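Local coordinates for protein tartronic semialdehyde reductase (Salmonella typhimurium, PDB 1YB4) that probably catalyses the reversible NAD(P)H-dependent reduction of 2-hydroxy-3-oxopropanoate (tartronate semialdehyde) to (R)-glycerate, at residues E218-R223 with Q276-A281; I225-E230 with M282-E287. One frame throughout, in Å; residues are numbered along the deposited sequence.

Contact 1: E218-R223 with Q276-A281; sequences EVHGER and QLDHSA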
loop_
_atom_site.group_PDB
_atom_site.type_symbol
_atom_site.label_atom_id
_atom_site.label_comp_id
_atom_site.label_asym_id
_atom_site.label_seq_id
_atom_site.Cartn_x
_atom_site.Cartn_y
_atom_site.Cartn_z
ATOM N N GLU A 218 24.262 -2.994 -3.145
ATOM C CA GLU A 218 25.692 -3.074 -2.914
ATOM C C GLU A 218 26.113 -2.390 -1.620
ATOM O O GLU A 218 26.694 -3.024 -0.733
ATOM C CB GLU A 218 26.447 -2.444 -4.074
ATOM C CG GLU A 218 27.928 -2.705 -4.024
ATOM C CD GLU A 218 28.674 -1.864 -5.019
ATOM O OE1 GLU A 218 28.088 -1.561 -6.089
ATOM O OE2 GLU A 218 29.843 -1.518 -4.732
ATOM N N VAL A 219 25.825 -1.094 -1.518
ATOM C CA VAL A 219 26.182 -0.335 -0.335
ATOM C C VAL A 219 25.234 -0.570 0.832
ATOM O O VAL A 219 25.624 -1.168 1.836
ATOM C CB VAL A 219 26.239 1.176 -0.632
ATOM C CG1 VAL A 219 26.638 1.938 0.641
ATOM C CG2 VAL A 219 27.254 1.457 -1.762
ATOM N N HIS A 220 23.994 -0.104 0.700
ATOM C CA HIS A 220 22.988 -0.256 1.746
ATOM C C HIS A 220 22.726 -1.699 2.129
ATOM O O HIS A 220 22.450 -2.003 3.296
ATOM C CB HIS A 220 21.690 0.411 1.307
ATOM C CG HIS A 220 21.857 1.854 0.974
ATOM N ND1 HIS A 220 22.487 2.280 -0.177
ATOM C CD2 HIS A 220 21.567 2.972 1.680
ATOM C CE1 HIS A 220 22.577 3.599 -0.160
ATOM N NE2 HIS A 220 22.028 4.044 0.955
ATOM N N GLY A 221 22.800 -2.594 1.151
ATOM C CA GLY A 221 22.590 -3.998 1.453
ATOM C C GLY A 221 23.563 -4.391 2.546
ATOM O O GLY A 221 23.192 -4.949 3.576
ATOM N N GLU A 222 24.827 -4.066 2.315
ATOM C CA GLU A 222 25.902 -4.358 3.258
ATOM C C GLU A 222 25.618 -3.724 4.630
ATOM O O GLU A 222 25.746 -4.379 5.665
ATOM C CB GLU A 222 27.226 -3.831 2.686
ATOM C CG GLU A 222 28.481 -4.288 3.413
ATOM C CD GLU A 222 28.948 -5.668 2.972
ATOM O OE1 GLU A 222 28.194 -6.652 3.167
ATOM O OE2 GLU A 222 30.072 -5.765 2.427
ATOM N N ARG A 223 25.223 -2.454 4.626
ATOM C CA ARG A 223 24.921 -1.751 5.860
ATOM C C ARG A 223 23.874 -2.466 6.714
ATOM O O ARG A 223 23.907 -2.385 7.943
ATOM C CB ARG A 223 24.453 -0.323 5.556
ATOM C CG ARG A 223 25.539 0.614 5.070
ATOM C CD ARG A 223 24.972 1.976 4.656
ATOM N NE ARG A 223 25.981 2.833 4.029
ATOM C CZ ARG A 223 25.754 4.054 3.545
ATOM N NH1 ARG A 223 24.542 4.588 3.608
ATOM N NH2 ARG A 223 26.744 4.740 2.984
ATOM N N GLN A 276 17.271 9.153 13.606
ATOM C CA GLN A 276 18.643 9.634 13.525
ATOM C C GLN A 276 19.650 8.674 12.927
ATOM O O GLN A 276 20.849 8.926 12.979
ATOM C CB GLN A 276 19.107 10.058 14.923
ATOM C CG GLN A 276 18.444 11.339 15.423
ATOM C CD GLN A 276 18.593 12.459 14.413
ATOM O OE1 GLN A 276 19.671 12.641 13.830
ATOM N NE2 GLN A 276 17.519 13.215 14.195
ATOM N N LEU A 277 19.168 7.584 12.349
ATOM C CA LEU A 277 20.052 6.595 11.760
ATOM C C LEU A 277 20.091 6.730 10.244
ATOM O O LEU A 277 19.329 7.505 9.656
ATOM C CB LEU A 277 19.576 5.201 12.153
ATOM C CG LEU A 277 19.320 5.056 13.659
ATOM C CD1 LEU A 277 18.498 3.809 13.920
ATOM C CD2 LEU A 277 20.643 5.006 14.410
ATOM N N ASP A 278 21.007 5.987 9.629
ATOM C CA ASP A 278 21.174 5.971 8.183
ATOM C C ASP A 278 19.904 5.377 7.576
ATOM O O ASP A 278 19.374 4.401 8.101
ATOM C CB ASP A 278 22.370 5.103 7.813
ATOM C CG ASP A 278 22.631 5.087 6.334
ATOM O OD1 ASP A 278 22.994 6.151 5.793
ATOM O OD2 ASP A 278 22.471 4.017 5.705
ATOM N N HIS A 279 19.415 5.940 6.473
ATOM C CA HIS A 279 18.186 5.415 5.901
ATOM C C HIS A 279 18.246 3.934 5.547
ATOM O O HIS A 279 17.240 3.344 5.126
ATOM C CB HIS A 279 17.731 6.249 4.697
ATOM C CG HIS A 279 18.788 6.476 3.664
ATOM N ND1 HIS A 279 18.573 7.257 2.549
ATOM C CD2 HIS A 279 20.045 5.992 3.547
ATOM C CE1 HIS A 279 19.649 7.240 1.785
ATOM N NE2 HIS A 279 20.559 6.479 2.367
ATOM N N SER A 280 19.417 3.323 5.727
ATOM C CA SER A 280 19.554 1.898 5.468
ATOM C C SER A 280 18.886 1.216 6.663
ATOM O O SER A 280 18.573 0.026 6.635
ATOM C CB SER A 280 21.034 1.498 5.371
ATOM O OG SER A 280 21.740 1.842 6.551
ATOM N N ALA A 281 18.657 1.999 7.711
ATOM C CA ALA A 281 18.001 1.516 8.916
ATOM C C ALA A 281 16.544 1.131 8.624
ATOM O O ALA A 281 15.832 0.590 9.480
ATOM C CB ALA A 281 18.056 2.584 9.979
#

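Contact 2: I225-E230 with M282-E287; sequences INRTFE and MVQALE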
loop_
_atom_site.group_PDB
_atom_site.type_symbol
_atom_site.label_atom_id
_atom_site.label_comp_id
_atom_site.label_asym_id
_atom_site.label_seq_id
_atom_site.Cartn_x
_atom_site.Cartn_y
_atom_site.Cartn_z
ATOM N N ILE A 225 23.279 -5.862 6.718
ATOM C CA ILE A 225 23.826 -7.122 7.205
ATOM C C ILE A 225 24.768 -6.936 8.392
ATOM O O ILE A 225 24.639 -7.606 9.418
ATOM C CB ILE A 225 24.588 -7.856 6.084
ATOM C CG1 ILE A 225 23.646 -8.109 4.888
ATOM C CG2 ILE A 225 25.148 -9.164 6.620
ATOM C CD1 ILE A 225 24.267 -8.895 3.719
ATOM N N ASN A 226 25.711 -6.015 8.257
ATOM C CA ASN A 226 26.659 -5.783 9.330
ATOM C C ASN A 226 26.098 -4.866 10.406
ATOM O O ASN A 226 26.825 -4.447 11.302
ATOM C CB ASN A 226 27.957 -5.209 8.757
ATOM C CG ASN A 226 28.511 -6.057 7.622
ATOM O OD1 ASN A 226 28.426 -7.292 7.655
ATOM N ND2 ASN A 226 29.093 -5.404 6.618
ATOM N N ARG A 227 24.802 -4.570 10.315
ATOM C CA ARG A 227 24.101 -3.691 11.268
ATOM C C ARG A 227 24.800 -2.347 11.492
ATOM O O ARG A 227 24.765 -1.793 12.590
ATOM C CB ARG A 227 23.921 -4.397 12.613
ATOM C CG ARG A 227 23.532 -5.859 12.481
ATOM C CD ARG A 227 22.236 -6.013 11.725
ATOM N NE ARG A 227 21.088 -5.584 12.521
ATOM C CZ ARG A 227 19.856 -5.493 12.038
ATOM N NH1 ARG A 227 19.625 -5.797 10.767
ATOM N NH2 ARG A 227 18.861 -5.100 12.820
ATOM N N THR A 228 25.413 -1.817 10.441
ATOM C CA THR A 228 26.115 -0.546 10.535
ATOM C C THR A 228 25.228 0.574 9.991
ATOM O O THR A 228 25.180 0.813 8.787
ATOM C CB THR A 228 27.470 -0.615 9.766
ATOM O OG1 THR A 228 27.270 -0.313 8.382
ATOM C CG2 THR A 228 28.068 -2.028 9.877
ATOM N N PHE A 229 24.529 1.252 10.902
ATOM C CA PHE A 229 23.599 2.330 10.567
ATOM C C PHE A 229 24.007 3.755 10.963
ATOM O O PHE A 229 23.163 4.657 10.986
ATOM C CB PHE A 229 22.235 2.038 11.192
ATOM C CG PHE A 229 21.698 0.680 10.868
ATOM C CD1 PHE A 229 21.467 0.308 9.545
ATOM C CD2 PHE A 229 21.425 -0.228 11.884
ATOM C CE1 PHE A 229 20.971 -0.945 9.233
ATOM C CE2 PHE A 229 20.930 -1.483 11.591
ATOM C CZ PHE A 229 20.701 -1.845 10.257
ATOM N N GLU A 230 25.274 3.973 11.291
ATOM C CA GLU A 230 25.684 5.320 11.662
ATOM C C GLU A 230 25.306 6.222 10.501
ATOM O O GLU A 230 25.448 5.847 9.337
ATOM C CB GLU A 230 27.196 5.408 11.933
ATOM C CG GLU A 230 27.639 4.789 13.266
ATOM C CD GLU A 230 28.047 3.325 13.141
ATOM O OE1 GLU A 230 27.299 2.538 12.520
ATOM O OE2 GLU A 230 29.120 2.956 13.675
HETATM N N MSE A 282 16.113 1.442 7.410
HETATM C CA MSE A 282 14.777 1.124 6.938
HETATM C C MSE A 282 14.445 -0.325 7.238
HETATM O O MSE A 282 13.336 -0.640 7.655
HETATM C CB MSE A 282 14.711 1.350 5.420
HETATM C CG MSE A 282 13.541 0.700 4.697
HETATM SE SE MSE A 282 11.864 1.565 5.078
HETATM C CE MSE A 282 11.079 0.219 6.155
ATOM N N VAL A 283 15.424 -1.200 7.026
ATOM C CA VAL A 283 15.254 -2.634 7.211
ATOM C C VAL A 283 14.648 -3.004 8.544
ATOM O O VAL A 283 13.933 -4.004 8.665
ATOM C CB VAL A 283 16.610 -3.379 7.024
ATOM C CG1 VAL A 283 17.607 -2.914 8.063
ATOM C CG2 VAL A 283 16.401 -4.893 7.092
ATOM N N GLN A 284 14.916 -2.194 9.553
ATOM C CA GLN A 284 14.384 -2.477 10.879
ATOM C C GLN A 284 12.856 -2.469 10.905
ATOM O O GLN A 284 12.244 -3.190 11.690
ATOM C CB GLN A 284 14.932 -1.468 11.896
ATOM C CG GLN A 284 16.443 -1.544 12.058
ATOM C CD GLN A 284 16.943 -0.755 13.249
ATOM O OE1 GLN A 284 16.879 0.475 13.270
ATOM N NE2 GLN A 284 17.437 -1.464 14.257
ATOM N N ALA A 285 12.244 -1.659 10.044
ATOM C CA ALA A 285 10.792 -1.582 10.010
ATOM C C ALA A 285 10.204 -2.904 9.582
ATOM O O ALA A 285 9.229 -3.366 10.164
ATOM C CB ALA A 285 10.343 -0.489 9.082
ATOM N N LEU A 286 10.792 -3.522 8.565
ATOM C CA LEU A 286 10.281 -4.806 8.120
ATOM C C LEU A 286 10.666 -5.929 9.082
ATOM O O LEU A 286 9.949 -6.925 9.205
ATOM C CB LEU A 286 10.753 -5.103 6.701
ATOM C CG LEU A 286 10.054 -4.104 5.781
ATOM C CD1 LEU A 286 10.886 -2.863 5.658
ATOM C CD2 LEU A 286 9.842 -4.707 4.453
ATOM N N GLU A 287 11.794 -5.774 9.774
ATOM C CA GLU A 287 12.195 -6.794 10.740
ATOM C C GLU A 287 11.137 -6.781 11.838
ATOM O O GLU A 287 10.686 -7.826 12.283
ATOM C CB GLU A 287 13.579 -6.495 11.323
ATOM C CG GLU A 287 14.711 -6.681 10.325
ATOM C CD GLU A 287 16.052 -6.227 10.872
ATOM O OE1 GLU A 287 16.083 -5.183 11.553
ATOM O OE2 GLU A 287 17.074 -6.895 10.611
#

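Contact 1: E218-R223 with Q276-A281
Arg223 and His220, one helical turn apart on helix 215-225, reach the loop that leads into helix 283-290, within the helical C-terminal domain of this HIBADH-related enzyme. The tight side is the buried pair of histidines. His279 NE2 donates to His220 NE2 at 3.2 Å, a bond far from straight and weak; the ring planes lie 61° apart. His279 has a stronger polar partner in His238 through ND1, and Val179 and Ile183 of helix 167-195 touch its side chain. His279 also lies about 10 Å, side chain to side chain, from Lys172, the predicted active-site residue. Phe211 of the second subunit meets the His220 ring. The solvent side belongs to Arg223, the one partly exposed residue among the five that touch. Its chain runs extended from CG to NE, and its guanidinium plane stands 74° from the carboxylate plane of Asp278. The resulting salt bridge has Arg223 NH1 3.0 Å from Asp278 OD2, with an N-H...O angle of 143°. Between the two sides sits Ser280: its OG lies 3.6 Å from Arg223 CB, while its CB meets the edge of the His220 ring, 4.0 Å from CD2.

Contact 2: I225-E230 with M282-E287
Glu287 OE2 is gripped twice, by Arg227 NH1 at 2.8 Å and by the backbone N of Leu294, where the loop after helix 215-225 docks on helix 283-290 of the helical C-terminal domain. The other carboxylate oxygen completes a two-pronged, end-on salt bridge: Arg227 NH2 lies 3.1 Å from Glu287 OE1. That second bond is nearly straight (171°), lies in the guanidinium plane and uses the syn lone pair of OE1, whereas OE2 is tilted out of that plane. OE1 also pairs with Lys293 NZ, so two cationic groups share this buried carboxylate and would be expected to favour its charged form. Arg227 reaches it by bending at CB-CG and CG-CD (chi2 -59°, chi3 -72°) from a backbone in the left-handed helical region. Its NH1 also donates to Met224 O, which ties the guanidinium back to its own side. Within 225-230, Phe229 covers one face of that guanidinium, its CZ over the centre and 4.1 Å above the plane of the Arg227 group. The same ring makes the apolar contact across to helix 283-290, where Phe229 CZ lies 3.9 Å from Val283 CG1.

Contacts 1 and 2 are neighbours, their centres 6 Å apart, in the helical C-terminal domain. Along the chain the segments alternate: 218-223, 225-230, 276-281, then 282-287. Helix 215-225 and the loop after it are therefore laid in the same order against the loop before helix 283-290 and that helix itself. Backbone atoms join the contacts: Asp278 N lies 2.9 Å from Phe229 O, and Arg223 O 3.0 Å from Thr228 N, both probable hydrogen bonds. Contact 1 is centred about 17 Å from the chain's centre, contact 2 about 22 Å. Contact 1 thus sets His279 beside helix 167-195, which carries the predicted active-site Lys172, while contact 2 lies away from that site.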